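NS6 protease (Murine norovirus 1, PDB 4ASH) cleaves the viral polyprotein as a trypsin-like cysteine protease, probably releasing the mature non-structural proteins of the calicivirus. Local coordinates at residues V115-T120 with H174-L179; G104-I109 with T178-E183; H159-R164 with T168-T173; V74-C79 with Y145-G150. The protein carries 1 engineered substitution. All coordinates share one frame; numbering follows the deposited sequence.

Overall arrangement
All four contacts involve the β-barrel built on the mixed sheet of this chymotrypsin-like protease; in interactions 1 and 2 it is met by the chain that follows its last strand. Interaction 3 is the last hairpin of that sheet, and its H159 is hydrogen-bonded through ND1 to OH of Y145, at the start of segment 145-150 of interaction 4; the two centres are about 16 Å apart. Consistent with 3C-like relatives, this pair probably belongs to the S1 pocket. The chain leaving 168-172 then runs past strands 114-123 and 96-111, making interactions 1 and 2, whose centres are about 6 Å apart. N77 of interaction 4 accepts a hydrogen bond at OD1 from N of G175 in interaction 1, tying segment 74-79 to the departing chain.

Interaction 1 (V115-T120 with H174-L179); sequences VVHGQT and HGEPTL
Both H117 and E176 carry CG anti to their own carbonyl carbon, at chi1 -51° and -75°, and these torsions bring the two side chains across each other where strand 114-123 of the chymotrypsin-like β-barrel meets the chain leaving strand 168-172. The contact is a CH-pi packing at the surface. CG of E176 sits over one face of the imidazole, 3.8 Å from the centroid of the H117 ring and displaced toward the rim. The carboxylate follows the ring at a shallow inclination, its plane turned 30° from that of the imidazole. A glutamate suits this place because its methylene can lie on a ring while its charged end stays near solvent; if the imidazole is protonated, the nearby charge would favour the pairing. CB of H117 comes 3.7 Å from O of G175. The ring of P177 borders the same imidazole, CD lying 4.3 Å from ND1 of H117. H117 is also joined to T173 through the backbone. OE1 of E176 lies 3.3 Å from both CE1 and NE2 of H117, but the angle at NE2 is too poor for a hydrogen bond.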
loop_
_atom_site.group_PDB
_atom_site.type_symbol
_atom_site.label_atom_id
_atom_site.label_comp_id
_atom_site.label_asym_id
_atom_site.label_seq_id
_atom_site.Cartn_x
_atom_site.Cartn_y
_atom_site.Cartn_z
ATOM N N VAL A 115 -4.222 -12.183 -9.895
ATOM C CA VAL A 115 -5.076 -11.080 -10.322
ATOM C C VAL A 115 -5.195 -10.072 -9.178
ATOM O O VAL A 115 -5.630 -10.410 -8.076
ATOM C CB VAL A 115 -6.474 -11.568 -10.768
ATOM C CG1 VAL A 115 -7.423 -10.390 -10.941
ATOM C CG2 VAL A 115 -6.374 -12.382 -12.055
ATOM N N VAL A 116 -4.782 -8.838 -9.446
ATOM C CA VAL A 116 -4.674 -7.801 -8.428
ATOM C C VAL A 116 -5.746 -6.740 -8.644
ATOM O O VAL A 116 -5.773 -6.092 -9.671
ATOM C CB VAL A 116 -3.312 -7.091 -8.512
ATOM C CG1 VAL A 116 -3.218 -5.959 -7.484
ATOM C CG2 VAL A 116 -2.169 -8.090 -8.342
ATOM N N HIS A 117 -6.615 -6.533 -7.666
ATOM C CA HIS A 117 -7.508 -5.391 -7.741
ATOM C C HIS A 117 -6.695 -4.197 -7.302
ATOM O O HIS A 117 -6.158 -4.175 -6.198
ATOM C CB HIS A 117 -8.707 -5.577 -6.817
ATOM C CG HIS A 117 -9.395 -6.890 -6.996
ATOM N ND1 HIS A 117 -10.143 -7.186 -8.111
ATOM C CD2 HIS A 117 -9.432 -7.992 -6.210
ATOM C CE1 HIS A 117 -10.626 -8.411 -8.002
ATOM N NE2 HIS A 117 -10.208 -8.923 -6.858
ATOM N N GLY A 118 -6.562 -3.205 -8.166
ATOM C CA GLY A 118 -5.724 -2.079 -7.808
ATOM C C GLY A 118 -5.902 -0.887 -8.712
ATOM O O GLY A 118 -6.891 -0.781 -9.438
ATOM N N GLN A 119 -4.934 0.016 -8.659
ATOM C CA GLN A 119 -4.986 1.222 -9.452
ATOM C C GLN A 119 -3.655 1.393 -10.141
ATOM O O GLN A 119 -2.600 1.245 -9.521
ATOM C CB GLN A 119 -5.299 2.439 -8.580
ATOM C CG GLN A 119 -5.733 3.657 -9.390
ATOM C CD GLN A 119 -6.418 4.717 -8.554
ATOM O OE1 GLN A 119 -6.644 4.537 -7.353
ATOM N NE2 GLN A 119 -6.766 5.832 -9.189
ATOM N N THR A 120 -3.694 1.694 -11.432
ATOM C CA THR A 120 -2.455 1.944 -12.152
ATOM C C THR A 120 -1.940 3.328 -11.788
ATOM O O THR A 120 -2.679 4.159 -11.259
ATOM C CB THR A 120 -2.667 1.891 -13.681
ATOM O OG1 THR A 120 -3.572 2.929 -14.057
ATOM C CG2 THR A 120 -3.239 0.547 -14.090
ATOM N N HIS A 174 -7.930 -2.024 -1.431
ATOM C CA HIS A 174 -8.574 -2.953 -0.506
ATOM C C HIS A 174 -9.908 -3.549 -0.958
ATOM O O HIS A 174 -10.315 -4.612 -0.477
ATOM C CB HIS A 174 -8.734 -2.307 0.875
ATOM C CG HIS A 174 -9.863 -1.327 0.962
ATOM N ND1 HIS A 174 -11.188 -1.714 1.041
ATOM C CD2 HIS A 174 -9.867 0.026 1.007
ATOM C CE1 HIS A 174 -11.955 -0.641 1.121
ATOM N NE2 HIS A 174 -11.177 0.432 1.110
ATOM N N GLY A 175 -10.582 -2.870 -1.870
ATOM C CA GLY A 175 -11.929 -3.273 -2.246
ATOM C C GLY A 175 -12.030 -3.961 -3.595
ATOM O O GLY A 175 -11.063 -3.998 -4.373
ATOM N N GLU A 176 -13.198 -4.538 -3.852
ATOM C CA GLU A 176 -13.538 -4.977 -5.193
ATOM C C GLU A 176 -14.549 -4.003 -5.755
ATOM O O GLU A 176 -15.424 -3.515 -5.036
ATOM C CB GLU A 176 -14.087 -6.407 -5.191
ATOM C CG GLU A 176 -13.017 -7.447 -4.991
ATOM C CD GLU A 176 -13.451 -8.839 -5.391
ATOM O OE1 GLU A 176 -13.497 -9.121 -6.609
ATOM O OE2 GLU A 176 -13.743 -9.648 -4.484
ATOM N N PRO A 177 -14.433 -3.728 -7.055
ATOM C CA PRO A 177 -15.082 -2.649 -7.806
ATOM C C PRO A 177 -16.584 -2.791 -7.921
ATOM O O PRO A 177 -17.091 -3.893 -8.138
ATOM C CB PRO A 177 -14.459 -2.777 -9.205
ATOM C CG PRO A 177 -14.060 -4.205 -9.293
ATOM C CD PRO A 177 -13.553 -4.530 -7.917
ATOM N N THR A 178 -17.280 -1.670 -7.751
ATOM C CA THR A 178 -18.695 -1.562 -8.080
ATOM C C THR A 178 -18.835 -0.591 -9.251
ATOM O O THR A 178 -18.918 -1.002 -10.419
ATOM C CB THR A 178 -19.527 -1.046 -6.886
ATOM O OG1 THR A 178 -18.775 -0.068 -6.152
ATOM C CG2 THR A 178 -19.902 -2.193 -5.956
ATOM N N LEU A 179 -18.838 0.701 -8.935
ATOM C CA LEU A 179 -18.932 1.730 -9.961
ATOM C C LEU A 179 -17.759 1.616 -10.931
ATOM O O LEU A 179 -17.864 2.020 -12.084
ATOM C CB LEU A 179 -18.959 3.132 -9.345
ATOM C CG LEU A 179 -20.032 3.481 -8.305
ATOM C CD1 LEU A 179 -19.965 4.963 -7.958
ATOM C CD2 LEU A 179 -21.426 3.113 -8.783
#

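Interaction 2 (G104-I109 with T178-E183); sequences GSQAAI and TLEALE
Water bridges carry most of the contact between Q106 and E180, which connects strand 96-111 of the trypsin-like β-barrel with a type I turn, T178 to A181, in the chain beyond the barrel's last strand. One water accepts from N of Q106 at 2.9 Å and donates to OE1 of E180 at 2.7 Å. Another lies 2.6 Å from O of Q106 and 2.8 Å from OE1 of E180; not all of its acceptors can be served at once, so these bonds are probably partial. A single carboxylate oxygen thus reaches, through solvent, both backbone polar groups of Q106. The glutamate gets there by folding: its chain bends at chi2, -60°, and glutamate suits a surface where water is the go-between. Within the turn, N of A181 donates to O of T178. Direct side-chain packing is sparse. Q106 is extended beyond CG and meets E180 at about a right angle, OE1 of Q106 lying 4.2 Å from CG of E180, while its NE2 makes a weak hydrogen bond to O of N77. The apolar part is one methyl pair: A107 is small enough to admit a leucine, and CD1 of L182 rests 3.8 Å from CB of A107.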
loop_
_atom_site.group_PDB
_atom_site.type_symbol
_atom_site.label_atom_id
_atom_site.label_comp_id
_atom_site.label_asym_id
_atom_site.label_seq_id
_atom_site.Cartn_x
_atom_site.Cartn_y
_atom_site.Cartn_z
ATOM N N GLY A 104 -3.840 6.489 -12.185
ATOM C CA GLY A 104 -4.640 6.214 -13.365
ATOM C C GLY A 104 -5.914 5.466 -13.026
ATOM O O GLY A 104 -6.556 5.730 -12.019
ATOM N N SER A 105 -6.300 4.528 -13.882
ATOM C CA SER A 105 -7.576 3.854 -13.682
ATOM C C SER A 105 -7.474 2.683 -12.731
ATOM O O SER A 105 -6.416 2.046 -12.616
ATOM C CB SER A 105 -8.144 3.351 -15.023
ATOM O OG SER A 105 -7.924 4.280 -16.068
ATOM N N GLN A 106 -8.582 2.394 -12.060
ATOM C CA GLN A 106 -8.706 1.176 -11.280
ATOM C C GLN A 106 -9.125 0.034 -12.193
ATOM O O GLN A 106 -9.909 0.229 -13.121
ATOM C CB GLN A 106 -9.713 1.368 -10.138
ATOM C CG GLN A 106 -9.300 2.451 -9.152
ATOM C CD GLN A 106 -10.288 2.628 -8.013
ATOM O OE1 GLN A 106 -10.989 1.695 -7.630
ATOM N NE2 GLN A 106 -10.352 3.838 -7.474
ATOM N N ALA A 107 -8.592 -1.157 -11.938
ATOM C CA ALA A 107 -8.918 -2.336 -12.725
ATOM C C ALA A 107 -8.405 -3.587 -12.027
ATOM O O ALA A 107 -7.652 -3.500 -11.048
ATOM C CB ALA A 107 -8.329 -2.227 -14.135
ATOM N N ALA A 108 -8.855 -4.742 -12.506
ATOM C CA ALA A 108 -8.335 -6.027 -12.066
ATOM C C ALA A 108 -7.205 -6.369 -13.017
ATOM O O ALA A 108 -7.420 -6.583 -14.220
ATOM C CB ALA A 108 -9.412 -7.090 -12.110
ATOM N N ILE A 109 -5.996 -6.387 -12.479
ATOM C CA ILE A 109 -4.787 -6.444 -13.290
ATOM C C ILE A 109 -4.112 -7.789 -13.092
ATOM O O ILE A 109 -3.919 -8.235 -11.970
ATOM C CB ILE A 109 -3.830 -5.316 -12.867
ATOM C CG1 ILE A 109 -4.476 -3.959 -13.155
ATOM C CG2 ILE A 109 -2.482 -5.445 -13.571
ATOM C CD1 ILE A 109 -4.123 -2.889 -12.146
ATOM N N THR A 178 -17.280 -1.670 -7.751
ATOM C CA THR A 178 -18.695 -1.562 -8.080
ATOM C C THR A 178 -18.835 -0.591 -9.251
ATOM O O THR A 178 -18.918 -1.002 -10.419
ATOM C CB THR A 178 -19.527 -1.046 -6.886
ATOM O OG1 THR A 178 -18.775 -0.068 -6.152
ATOM C CG2 THR A 178 -19.902 -2.193 -5.956
ATOM N N LEU A 179 -18.838 0.701 -8.935
ATOM C CA LEU A 179 -18.932 1.730 -9.961
ATOM C C LEU A 179 -17.759 1.616 -10.931
ATOM O O LEU A 179 -17.864 2.020 -12.084
ATOM C CB LEU A 179 -18.959 3.132 -9.345
ATOM C CG LEU A 179 -20.032 3.481 -8.305
ATOM C CD1 LEU A 179 -19.965 4.963 -7.958
ATOM C CD2 LEU A 179 -21.426 3.113 -8.783
ATOM N N GLU A 180 -16.642 1.072 -10.452
ATOM C CA GLU A 180 -15.434 0.956 -11.271
ATOM C C GLU A 180 -15.241 -0.435 -11.878
ATOM O O GLU A 180 -14.135 -0.785 -12.281
ATOM C CB GLU A 180 -14.195 1.357 -10.462
ATOM C CG GLU A 180 -14.128 2.841 -10.134
ATOM C CD GLU A 180 -14.103 3.706 -11.382
ATOM O OE1 GLU A 180 -13.226 3.480 -12.245
ATOM O OE2 GLU A 180 -14.967 4.602 -11.506
ATOM N N ALA A 181 -16.322 -1.207 -11.968
ATOM C CA ALA A 181 -16.259 -2.577 -12.492
ATOM C C ALA A 181 -16.313 -2.597 -14.021
ATOM O O ALA A 181 -17.308 -2.191 -14.606
ATOM C CB ALA A 181 -17.419 -3.383 -11.933
ATOM N N LEU A 182 -15.263 -3.094 -14.672
ATOM C CA LEU A 182 -15.220 -3.089 -16.132
ATOM C C LEU A 182 -16.059 -4.214 -16.749
ATOM O O LEU A 182 -16.024 -5.351 -16.287
ATOM C CB LEU A 182 -13.768 -3.158 -16.609
ATOM C CG LEU A 182 -12.901 -1.928 -16.308
ATOM C CD1 LEU A 182 -11.411 -2.250 -16.415
ATOM C CD2 LEU A 182 -13.273 -0.779 -17.240
ATOM N N GLU A 183 -16.801 -3.894 -17.808
ATOM C CA GLU A 183 -17.613 -4.891 -18.499
ATOM C C GLU A 183 -17.465 -4.733 -20.007
ATOM O O GLU A 183 -17.388 -3.611 -20.510
ATOM C CB GLU A 183 -19.098 -4.738 -18.135
ATOM C CG GLU A 183 -19.348 -4.681 -16.632
ATOM C CD GLU A 183 -20.784 -4.299 -16.266
ATOM O OE1 GLU A 183 -21.307 -3.289 -16.795
ATOM O OE2 GLU A 183 -21.392 -5.011 -15.436
HETATM O O HOH W 1 -12.226 1.207 -13.602
HETATM O O HOH W 2 -10.677 4.416 -11.916
#

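Interaction 3 (H159-R164 with T168-T173); sequences HVAATR and TVIAAT
A classic β bulge interrupts this antiparallel pairing: V160 and A161 both stand opposite I170, and both of their amides turn to its carbonyl. N of V160 gives the stronger bond, 3.0 Å to O of I170 and nearly along the C=O axis, whereas the one from N of A161 is weak, at 3.5 Å. Beyond the bulge, N of I170 donates to O of A161 at 2.9 Å, from 36° out of the carbonyl plane, and N of T163 reaches O of T168 at 3.2 Å. The extra residue slips the register by one, so H159 pairs with A171 but A161 with I170. The short side chain of A172 lets a methyl of V160 settle against it: CG1 of V160, anti to the carbonyl carbon at chi1 -58°, packs 3.6 Å from CB of A172, and CG2 lies 3.9 Å from CG2 of I170. On the face that carries H159, A162, V169 and A171, V169 meets the imidazole at its edge, CG1 being 3.9 Å from CE1 of H159. ND1 of H159 is hydrogen-bonded to the hydroxyl of Y145, which would restrain rotation of the ring. Strands 152-162 and 168-172 form a β hairpin of the chymotrypsin-like barrel; a histidine held by a tyrosine in this setting is typical of the S1 pocket of 3C-like proteases, consistent with glutamine recognition here.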
loop_
_atom_site.group_PDB
_atom_site.type_symbol
_atom_site.label_atom_id
_atom_site.label_comp_id
_atom_site.label_asym_id
_atom_site.label_seq_id
_atom_site.Cartn_x
_atom_site.Cartn_y
_atom_site.Cartn_z
ATOM N N HIS A 159 2.130 -0.434 -2.678
ATOM C CA HIS A 159 2.863 -0.757 -3.897
ATOM C C HIS A 159 2.950 -2.265 -4.106
ATOM O O HIS A 159 3.278 -3.013 -3.181
ATOM C CB HIS A 159 4.275 -0.206 -3.801
ATOM C CG HIS A 159 5.046 -0.397 -5.073
ATOM N ND1 HIS A 159 4.637 0.167 -6.246
ATOM C CD2 HIS A 159 6.145 -1.142 -5.350
ATOM C CE1 HIS A 159 5.485 -0.173 -7.213
ATOM N NE2 HIS A 159 6.390 -0.980 -6.700
ATOM N N VAL A 160 2.683 -2.734 -5.325
ATOM C CA VAL A 160 2.868 -4.166 -5.568
ATOM C C VAL A 160 3.697 -4.537 -6.802
ATOM O O VAL A 160 4.366 -5.565 -6.798
ATOM C CB VAL A 160 1.536 -4.936 -5.592
ATOM C CG1 VAL A 160 0.817 -4.742 -4.264
ATOM C CG2 VAL A 160 0.660 -4.477 -6.782
ATOM N N ALA A 161 3.631 -3.722 -7.846
ATOM C CA ALA A 161 4.277 -4.086 -9.122
ATOM C C ALA A 161 4.707 -2.899 -9.962
ATOM O O ALA A 161 4.250 -1.771 -9.763
ATOM C CB ALA A 161 3.361 -4.998 -9.934
ATOM N N ALA A 162 5.617 -3.162 -10.901
ATOM C CA ALA A 162 6.085 -2.141 -11.827
ATOM C C ALA A 162 6.592 -2.805 -13.100
ATOM O O ALA A 162 6.821 -4.016 -13.134
ATOM C CB ALA A 162 7.193 -1.307 -11.186
ATOM N N THR A 163 6.754 -2.007 -14.147
ATOM C CA THR A 163 7.474 -2.459 -15.327
ATOM C C THR A 163 8.966 -2.274 -15.078
ATOM O O THR A 163 9.358 -1.390 -14.323
ATOM C CB THR A 163 7.011 -1.684 -16.575
ATOM O OG1 THR A 163 7.171 -0.276 -16.363
ATOM C CG2 THR A 163 5.549 -1.958 -16.831
ATOM N N ARG A 164 9.791 -3.113 -15.702
ATOM C CA ARG A 164 11.242 -3.017 -15.547
ATOM C C ARG A 164 11.708 -1.649 -16.019
ATOM O O ARG A 164 12.271 -0.870 -15.248
ATOM C CB ARG A 164 11.945 -4.109 -16.349
ATOM N N THR A 168 5.351 2.832 -15.306
ATOM C CA THR A 168 4.081 2.276 -14.833
ATOM C C THR A 168 4.260 1.523 -13.520
ATOM O O THR A 168 5.140 0.679 -13.395
ATOM C CB THR A 168 3.467 1.317 -15.859
ATOM O OG1 THR A 168 3.260 2.010 -17.096
ATOM C CG2 THR A 168 2.137 0.757 -15.353
ATOM N N VAL A 169 3.420 1.848 -12.541
ATOM C CA VAL A 169 3.390 1.146 -11.262
ATOM C C VAL A 169 1.944 0.724 -10.973
ATOM O O VAL A 169 1.008 1.240 -11.585
ATOM C CB VAL A 169 3.917 2.024 -10.113
ATOM C CG1 VAL A 169 5.425 2.252 -10.267
ATOM C CG2 VAL A 169 3.183 3.357 -10.082
ATOM N N ILE A 170 1.776 -0.231 -10.063
ATOM C CA ILE A 170 0.454 -0.686 -9.636
ATOM C C ILE A 170 0.381 -0.651 -8.122
ATOM O O ILE A 170 1.262 -1.190 -7.446
ATOM C CB ILE A 170 0.172 -2.152 -10.065
ATOM C CG1 ILE A 170 0.432 -2.351 -11.565
ATOM C CG2 ILE A 170 -1.257 -2.581 -9.648
ATOM C CD1 ILE A 170 -0.466 -1.518 -12.492
ATOM N N ALA A 171 -0.666 -0.025 -7.600
ATOM C CA ALA A 171 -0.973 -0.093 -6.184
ATOM C C ALA A 171 -2.142 -1.045 -6.012
ATOM O O ALA A 171 -3.149 -0.932 -6.715
ATOM C CB ALA A 171 -1.329 1.282 -5.657
ATOM N N ALA A 172 -2.012 -1.999 -5.099
ATOM C CA ALA A 172 -3.151 -2.829 -4.744
ATOM C C ALA A 172 -4.043 -2.023 -3.817
ATOM O O ALA A 172 -3.549 -1.284 -2.967
ATOM C CB ALA A 172 -2.692 -4.117 -4.079
ATOM N N THR A 173 -5.355 -2.130 -4.027
ATOM C CA THR A 173 -6.325 -1.454 -3.168
ATOM C C THR A 173 -7.172 -2.479 -2.427
ATOM O O THR A 173 -7.159 -3.663 -2.749
ATOM C CB THR A 173 -7.219 -0.515 -3.980
ATOM O OG1 THR A 173 -7.913 -1.273 -4.979
ATOM C CG2 THR A 173 -6.375 0.552 -4.669
#

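Interaction 4 (V74-C79 with Y145-G150); sequences VLENGC and YVYKKG
E76 divides its carboxylate between Y147 and K149, one oxygen to each. The tighter, more enclosed part lies around Y147, on strand 144-149 of the barrel. Its hydroxyl donates to OE1 of E76 at 3.0 Å, meeting that oxygen on its syn side, while OE1 lies in the plane of the ring, off its edge; the carboxylate is turned 52° from the ring plane. CB of C79 packs 3.9 Å from CE1 of Y147, and SG of C79 makes a long sulfur-aromatic contact, 5.1 Å from the centroid of the Y147 ring. Tyrosine fits because its ring can pack against C79, V154 and I156 while its hydroxyl still reaches the acid. Toward solvent the contact thins to K149. Here the lysine chain is fully extended, with CG anti to the backbone N at chi1 -167°, and carries NZ to within 2.6 Å of OE2 of E76, a salt bridge also made on the syn side. Two donors, one neutral and one cationic, thus fix the orientation of the carboxylate and would be expected to favour its ionised form, so that the loop bearing E76 is joined to strand 144-149 by charge as well as packing.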
loop_
_atom_site.group_PDB
_atom_site.type_symbol
_atom_site.label_atom_id
_atom_site.label_comp_id
_atom_site.label_asym_id
_atom_site.label_seq_id
_atom_site.Cartn_x
_atom_site.Cartn_y
_atom_site.Cartn_z
ATOM N N VAL A 74 -7.252 7.982 7.243
ATOM C CA VAL A 74 -8.251 7.453 6.336
ATOM C C VAL A 74 -7.607 6.480 5.350
ATOM O O VAL A 74 -6.581 6.789 4.749
ATOM C CB VAL A 74 -8.886 8.596 5.537
ATOM C CG1 VAL A 74 -9.746 8.059 4.414
ATOM C CG2 VAL A 74 -9.714 9.481 6.458
ATOM N N LEU A 75 -8.207 5.303 5.208
ATOM C CA LEU A 75 -7.849 4.384 4.129
ATOM C C LEU A 75 -8.957 4.417 3.077
ATOM O O LEU A 75 -10.112 4.087 3.367
ATOM C CB LEU A 75 -7.682 2.961 4.671
ATOM C CG LEU A 75 -7.532 1.825 3.656
ATOM C CD1 LEU A 75 -6.278 2.009 2.818
ATOM C CD2 LEU A 75 -7.514 0.482 4.368
ATOM N N GLU A 76 -8.598 4.840 1.867
ATOM C CA GLU A 76 -9.522 4.849 0.734
ATOM C C GLU A 76 -9.279 3.669 -0.192
ATOM O O GLU A 76 -8.205 3.089 -0.194
ATOM C CB GLU A 76 -9.388 6.161 -0.039
ATOM C CG GLU A 76 -10.144 7.313 0.628
ATOM C CD GLU A 76 -10.105 8.599 -0.182
ATOM O OE1 GLU A 76 -9.404 8.643 -1.218
ATOM O OE2 GLU A 76 -10.779 9.571 0.222
ATOM N N ASN A 77 -10.288 3.307 -0.972
ATOM C CA ASN A 77 -10.138 2.299 -2.003
ATOM C C ASN A 77 -9.668 2.979 -3.283
ATOM O O ASN A 77 -10.475 3.260 -4.189
ATOM C CB ASN A 77 -11.491 1.613 -2.260
ATOM C CG ASN A 77 -11.369 0.435 -3.201
ATOM O OD1 ASN A 77 -10.364 -0.274 -3.202
ATOM N ND2 ASN A 77 -12.402 0.209 -4.001
ATOM N N GLY A 78 -8.368 3.250 -3.371
ATOM C CA GLY A 78 -7.857 4.026 -4.478
ATOM C C GLY A 78 -8.320 5.470 -4.409
ATOM O O GLY A 78 -8.795 5.938 -3.373
ATOM N N CYS A 79 -8.178 6.186 -5.517
ATOM C CA CYS A 79 -8.589 7.583 -5.563
ATOM C C CYS A 79 -9.056 7.943 -6.961
ATOM O O CYS A 79 -9.032 7.107 -7.857
ATOM C CB CYS A 79 -7.431 8.493 -5.165
ATOM S SG CYS A 79 -6.022 8.413 -6.301
ATOM N N TYR A 145 0.805 4.267 -0.848
ATOM C CA TYR A 145 0.528 5.390 -1.723
ATOM C C TYR A 145 -0.366 6.332 -0.950
ATOM O O TYR A 145 -1.407 5.906 -0.448
ATOM C CB TYR A 145 -0.256 4.916 -2.946
ATOM C CG TYR A 145 0.560 4.219 -4.015
ATOM C CD1 TYR A 145 1.372 3.131 -3.708
ATOM C CD2 TYR A 145 0.502 4.642 -5.335
ATOM C CE1 TYR A 145 2.114 2.481 -4.689
ATOM C CE2 TYR A 145 1.240 4.004 -6.330
ATOM C CZ TYR A 145 2.041 2.924 -6.001
ATOM O OH TYR A 145 2.779 2.282 -6.980
ATOM N N VAL A 146 0.022 7.597 -0.851
ATOM C CA VAL A 146 -0.749 8.568 -0.081
ATOM C C VAL A 146 -0.979 9.836 -0.896
ATOM O O VAL A 146 -0.282 10.097 -1.866
ATOM C CB VAL A 146 -0.043 8.943 1.253
ATOM C CG1 VAL A 146 0.184 7.704 2.113
ATOM C CG2 VAL A 146 1.284 9.653 0.990
ATOM N N TYR A 147 -1.969 10.626 -0.509
ATOM C CA TYR A 147 -2.110 11.951 -1.102
ATOM C C TYR A 147 -2.788 12.890 -0.124
ATOM O O TYR A 147 -3.408 12.446 0.845
ATOM C CB TYR A 147 -2.852 11.913 -2.446
ATOM C CG TYR A 147 -4.353 11.749 -2.363
ATOM C CD1 TYR A 147 -4.926 10.525 -2.043
ATOM C CD2 TYR A 147 -5.201 12.821 -2.620
ATOM C CE1 TYR A 147 -6.305 10.372 -1.984
ATOM C CE2 TYR A 147 -6.581 12.677 -2.564
ATOM C CZ TYR A 147 -7.124 11.450 -2.238
ATOM O OH TYR A 147 -8.497 11.303 -2.180
ATOM N N LYS A 148 -2.632 14.188 -0.353
ATOM C CA LYS A 148 -3.303 15.165 0.488
ATOM C C LYS A 148 -4.680 15.456 -0.088
ATOM O O LYS A 148 -4.809 16.076 -1.146
ATOM C CB LYS A 148 -2.481 16.449 0.612
ATOM C CG LYS A 148 -3.040 17.421 1.644
ATOM C CD LYS A 148 -2.279 18.733 1.655
ATOM C CE LYS A 148 -0.831 18.529 2.064
ATOM N NZ LYS A 148 -0.077 19.815 2.108
ATOM N N LYS A 149 -5.709 14.970 0.599
ATOM C CA LYS A 149 -7.080 15.183 0.164
ATOM C C LYS A 149 -7.615 16.393 0.901
ATOM O O LYS A 149 -7.725 16.385 2.131
ATOM C CB LYS A 149 -7.950 13.963 0.462
ATOM C CG LYS A 149 -9.305 13.997 -0.236
ATOM C CD LYS A 149 -10.134 12.760 0.096
ATOM C CE LYS A 149 -11.440 12.746 -0.682
ATOM N NZ LYS A 149 -12.330 11.622 -0.281
ATOM N N GLY A 150 -7.934 17.439 0.146
ATOM C CA GLY A 150 -8.309 18.705 0.742
ATOM C C GLY A 150 -7.172 19.215 1.606
ATOM O O GLY A 150 -6.221 19.813 1.099
#